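Local structure of nitrite oxidoreductase subunit A (Kuenenia stuttgartiensis, 7B04) at residues S289-N294 / P807-W812. The protein is a molybdenum-containing subunit of the molybdopterin oxidoreductase family, related to NarG, that carries an iron-sulfur cluster and two pterin guanylate ligands. Sequence-based numbering, arbitrary orientation.
Sequences SDVDMN and PRHPFW
Arg808 and Asp292 grip each other at two levels. Asp292 N donates to the backbone oxygen Arg808 O at 3.2 Å, while Arg808 N donates to the side-chain oxygen Asp292 OD2 at 2.8 Å, reaching it from above the carboxylate plane. Farther out, a bend at chi3 (53°) folds the Arg808 chain back over the 289-294 backbone, leaving Asp292 N over one guanidinium face. Arg808 NH1 forms a salt bridge to Asp290 OD1 at 3.0 Å, with the carboxylate and guanidinium planes turned 50° apart. It also makes a weak bond to Asp290 O, 2.8 Å from Arg808 NH1 but bent to 122° at the hydrogen. The second arm is looser: Asp292 OD1 lies 3.7 Å from Arg808 NH2, a long salt bridge.

Van der Waals contacts continue beside this network. Val291 CG1, placed anti to the carbonyl carbon by chi1 of -63°, meets the His809 ring at its edge and makes an apolar contact with Pro810 CD at 3.6 Å. Ser289 OG borders Pro810 CG but is hydrogen-bonded to ND1 of His560.

In the second shell, Asp290 is held through OD1 by Lys567 and through OD2 by Tyr566, which probably helps orient its carboxylate for Arg808. The chain of nitrite oxidoreductase subunit B packs against Pro807 and Arg808, and Ser409 of that chain is hydrogen-bonded through OG to Phe811 N. The two segments run roughly antiparallel, their end-to-end directions 158° apart. They form a buried Asp-Arg salt-bridge network joining the loop between helix 280-283 and strand 301-304 to the loop leading into helix 812-816, near the molybdenum site but not touching it: the Asp290 side chain is about 12 Å from the molybdenum atom.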
ATOM      1  N   SER B 289     -11.294   6.289 -21.948  1.00 45.49           N
ATOM      2  CA  SER B 289     -12.293   7.137 -21.311  1.00 44.45           C
ATOM      3  C   SER B 289     -12.090   7.082 -19.800  1.00 44.73           C
ATOM      4  O   SER B 289     -12.397   6.071 -19.162  1.00 46.91           O
ATOM      5  CB  SER B 289     -13.700   6.684 -21.693  1.00 46.94           C
ATOM      6  OG  SER B 289     -14.689   7.428 -21.000  1.00 46.97           O
ATOM      7  N   ASP B 290     -11.541   8.158 -19.233  1.00 45.84           N
ATOM      8  CA  ASP B 290     -11.354   8.290 -17.793  1.00 41.14           C
ATOM      9  C   ASP B 290     -11.723   9.712 -17.386  1.00 48.24           C
ATOM     10  O   ASP B 290     -12.026  10.558 -18.233  1.00 50.73           O
ATOM     11  CB  ASP B 290      -9.922   7.927 -17.383  1.00 37.27           C
ATOM     12  CG  ASP B 290      -8.879   8.712 -18.148  1.00 45.74           C
ATOM     13  OD1 ASP B 290      -9.252   9.515 -19.031  1.00 42.74           O
ATOM     14  OD2 ASP B 290      -7.678   8.519 -17.868  1.00 54.59           O
ATOM     15  N   VAL B 291     -11.683   9.990 -16.082  1.00 49.96           N
ATOM     16  CA  VAL B 291     -12.174  11.254 -15.542  1.00 45.40           C
ATOM     17  C   VAL B 291     -11.224  11.783 -14.476  1.00 45.07           C
ATOM     18  O   VAL B 291     -10.458  11.031 -13.867  1.00 43.89           O
ATOM     19  CB  VAL B 291     -13.591  11.120 -14.937  1.00 37.13           C
ATOM     20  CG1 VAL B 291     -14.601  10.737 -15.998  1.00 39.72           C
ATOM     21  CG2 VAL B 291     -13.594  10.106 -13.799  1.00 25.29           C
ATOM     22  N   ASP B 292     -11.267  13.100 -14.269  1.00 38.73           N
ATOM     23  CA  ASP B 292     -10.732  13.661 -13.035  1.00 36.91           C
ATOM     24  C   ASP B 292     -11.617  13.169 -11.898  1.00 44.75           C
ATOM     25  O   ASP B 292     -12.808  13.493 -11.853  1.00 42.29           O
ATOM     26  CB  ASP B 292     -10.706  15.190 -13.076  1.00 38.27           C
ATOM     27  CG  ASP B 292      -9.729  15.732 -14.093  1.00 47.50           C
ATOM     28  OD1 ASP B 292      -8.717  15.055 -14.370  1.00 47.48           O
ATOM     29  OD2 ASP B 292      -9.972  16.840 -14.614  1.00 50.77           O
ATOM     30  N   MET B 293     -11.041  12.404 -10.972  1.00 38.35           N
ATOM     31  CA  MET B 293     -11.843  11.640 -10.024  1.00 38.87           C
ATOM     32  C   MET B 293     -12.633  12.493  -9.038  1.00 37.38           C
ATOM     33  O   MET B 293     -13.413  11.936  -8.270  1.00 39.55           O
ATOM     34  CB  MET B 293     -10.973  10.620  -9.289  1.00 39.37           C
ATOM     35  CG  MET B 293     -10.027   9.890 -10.225  1.00 47.74           C
ATOM     36  SD  MET B 293      -9.104   8.553  -9.450  1.00 67.31           S
ATOM     37  CE  MET B 293     -10.441   7.555  -8.797  1.00 35.76           C
ATOM     38  N   ASN B 294     -12.432  13.805  -8.967  1.00 31.68           N
ATOM     39  CA  ASN B 294     -13.407  14.576  -8.200  1.00 35.76           C
ATOM     40  C   ASN B 294     -14.794  14.476  -8.840  1.00 38.20           C
ATOM     41  O   ASN B 294     -15.812  14.632  -8.154  1.00 34.65           O
ATOM     42  CB  ASN B 294     -12.962  16.028  -8.024  1.00 35.85           C
ATOM     43  CG  ASN B 294     -12.738  16.742  -9.332  1.00 41.58           C
ATOM     44  OD1 ASN B 294     -12.848  16.157 -10.408  1.00 49.52           O
ATOM     45  ND2 ASN B 294     -12.419  18.027  -9.245  1.00 36.14           N
ATOM     46  N   PRO B 807     -13.640  19.484 -13.836  1.00 45.28           N
ATOM     47  CA  PRO B 807     -13.805  18.034 -13.785  1.00 40.42           C
ATOM     48  C   PRO B 807     -13.761  17.508 -15.205  1.00 48.34           C
ATOM     49  O   PRO B 807     -14.812  17.433 -15.852  1.00 50.66           O
ATOM     50  CB  PRO B 807     -15.188  17.844 -13.138  1.00 35.26           C
ATOM     51  CG  PRO B 807     -15.564  19.199 -12.592  1.00 41.03           C
ATOM     52  CD  PRO B 807     -14.924  20.150 -13.550  1.00 36.81           C
ATOM     53  N   ARG B 808     -12.574  17.176 -15.724  1.00 43.30           N
ATOM     54  CA  ARG B 808     -12.509  16.702 -17.099  1.00 44.50           C
ATOM     55  C   ARG B 808     -13.346  15.449 -17.245  1.00 45.86           C
ATOM     56  O   ARG B 808     -13.085  14.426 -16.604  1.00 48.21           O
ATOM     57  CB  ARG B 808     -11.078  16.405 -17.541  1.00 40.79           C
ATOM     58  CG  ARG B 808     -11.079  15.617 -18.856  1.00 41.78           C
ATOM     59  CD  ARG B 808      -9.708  15.166 -19.319  1.00 37.59           C
ATOM     60  NE  ARG B 808      -8.987  14.419 -18.294  1.00 34.26           N
ATOM     61  CZ  ARG B 808      -9.146  13.119 -18.063  1.00 39.03           C
ATOM     62  NH1 ARG B 808     -10.013  12.413 -18.778  1.00 37.45           N
ATOM     63  NH2 ARG B 808      -8.440  12.528 -17.111  1.00 47.69           N
ATOM     64  N   HIS B 809     -14.365  15.548 -18.087  1.00 44.16           N
ATOM     65  CA  HIS B 809     -15.260  14.450 -18.384  1.00 43.66           C
ATOM     66  C   HIS B 809     -15.194  14.170 -19.877  1.00 45.91           C
ATOM     67  O   HIS B 809     -15.439  15.085 -20.683  1.00 48.47           O
ATOM     68  CB  HIS B 809     -16.678  14.805 -17.956  1.00 39.78           C
ATOM     69  CG  HIS B 809     -17.596  13.634 -17.906  1.00 43.77           C
ATOM     70  ND1 HIS B 809     -17.178  12.378 -17.522  1.00 47.43           N
ATOM     71  CD2 HIS B 809     -18.908  13.520 -18.205  1.00 52.57           C
ATOM     72  CE1 HIS B 809     -18.197  11.543 -17.581  1.00 49.91           C
ATOM     73  NE2 HIS B 809     -19.261  12.211 -17.988  1.00 55.27           N
ATOM     74  N   PRO B 810     -14.878  12.946 -20.298  1.00 45.21           N
ATOM     75  CA  PRO B 810     -14.762  12.673 -21.733  1.00 43.91           C
ATOM     76  C   PRO B 810     -16.110  12.772 -22.429  1.00 43.78           C
ATOM     77  O   PRO B 810     -17.145  12.393 -21.876  1.00 44.10           O
ATOM     78  CB  PRO B 810     -14.209  11.243 -21.778  1.00 39.07           C
ATOM     79  CG  PRO B 810     -14.624  10.641 -20.476  1.00 42.11           C
ATOM     80  CD  PRO B 810     -14.602  11.757 -19.476  1.00 40.04           C
ATOM     81  N   PHE B 811     -16.084  13.321 -23.647  1.00 41.83           N
ATOM     82  CA  PHE B 811     -17.247  13.455 -24.522  1.00 49.35           C
ATOM     83  C   PHE B 811     -18.249  14.483 -24.015  1.00 53.82           C
ATOM     84  O   PHE B 811     -19.405  14.484 -24.450  1.00 46.39           O
ATOM     85  CB  PHE B 811     -17.955  12.114 -24.754  1.00 46.25           C
ATOM     86  CG  PHE B 811     -17.018  10.970 -24.985  1.00 37.49           C
ATOM     87  CD1 PHE B 811     -16.114  11.000 -26.032  1.00 42.44           C
ATOM     88  CD2 PHE B 811     -17.045   9.863 -24.156  1.00 36.45           C
ATOM     89  CE1 PHE B 811     -15.251   9.947 -26.245  1.00 49.09           C
ATOM     90  CE2 PHE B 811     -16.185   8.807 -24.365  1.00 43.34           C
ATOM     91  CZ  PHE B 811     -15.285   8.850 -25.410  1.00 45.04           C
ATOM     92  N   TRP B 812     -17.834  15.362 -23.102  1.00 48.89           N
ATOM     93  CA  TRP B 812     -18.724  16.429 -22.657  1.00 44.27           C
ATOM     94  C   TRP B 812     -19.090  17.354 -23.812  1.00 50.99           C
ATOM     95  O   TRP B 812     -20.270  17.658 -24.028  1.00 57.92           O
ATOM     96  CB  TRP B 812     -18.070  17.214 -21.520  1.00 46.26           C
ATOM     97  CG  TRP B 812     -18.905  18.355 -21.043  1.00 47.81           C
ATOM     98  CD1 TRP B 812     -19.886  18.313 -20.097  1.00 50.12           C
ATOM     99  CD2 TRP B 812     -18.845  19.710 -21.501  1.00 49.14           C
ATOM    100  NE1 TRP B 812     -20.438  19.561 -19.932  1.00 49.02           N
ATOM    101  CE2 TRP B 812     -19.815  20.437 -20.783  1.00 46.30           C
ATOM    102  CE3 TRP B 812     -18.062  20.380 -22.446  1.00 49.69           C
ATOM    103  CZ2 TRP B 812     -20.025  21.799 -20.981  1.00 41.44           C
ATOM    104  CZ3 TRP B 812     -18.270  21.733 -22.641  1.00 49.66           C
ATOM    105  CH2 TRP B 812     -19.243  22.427 -21.912  1.00 50.05           C
TER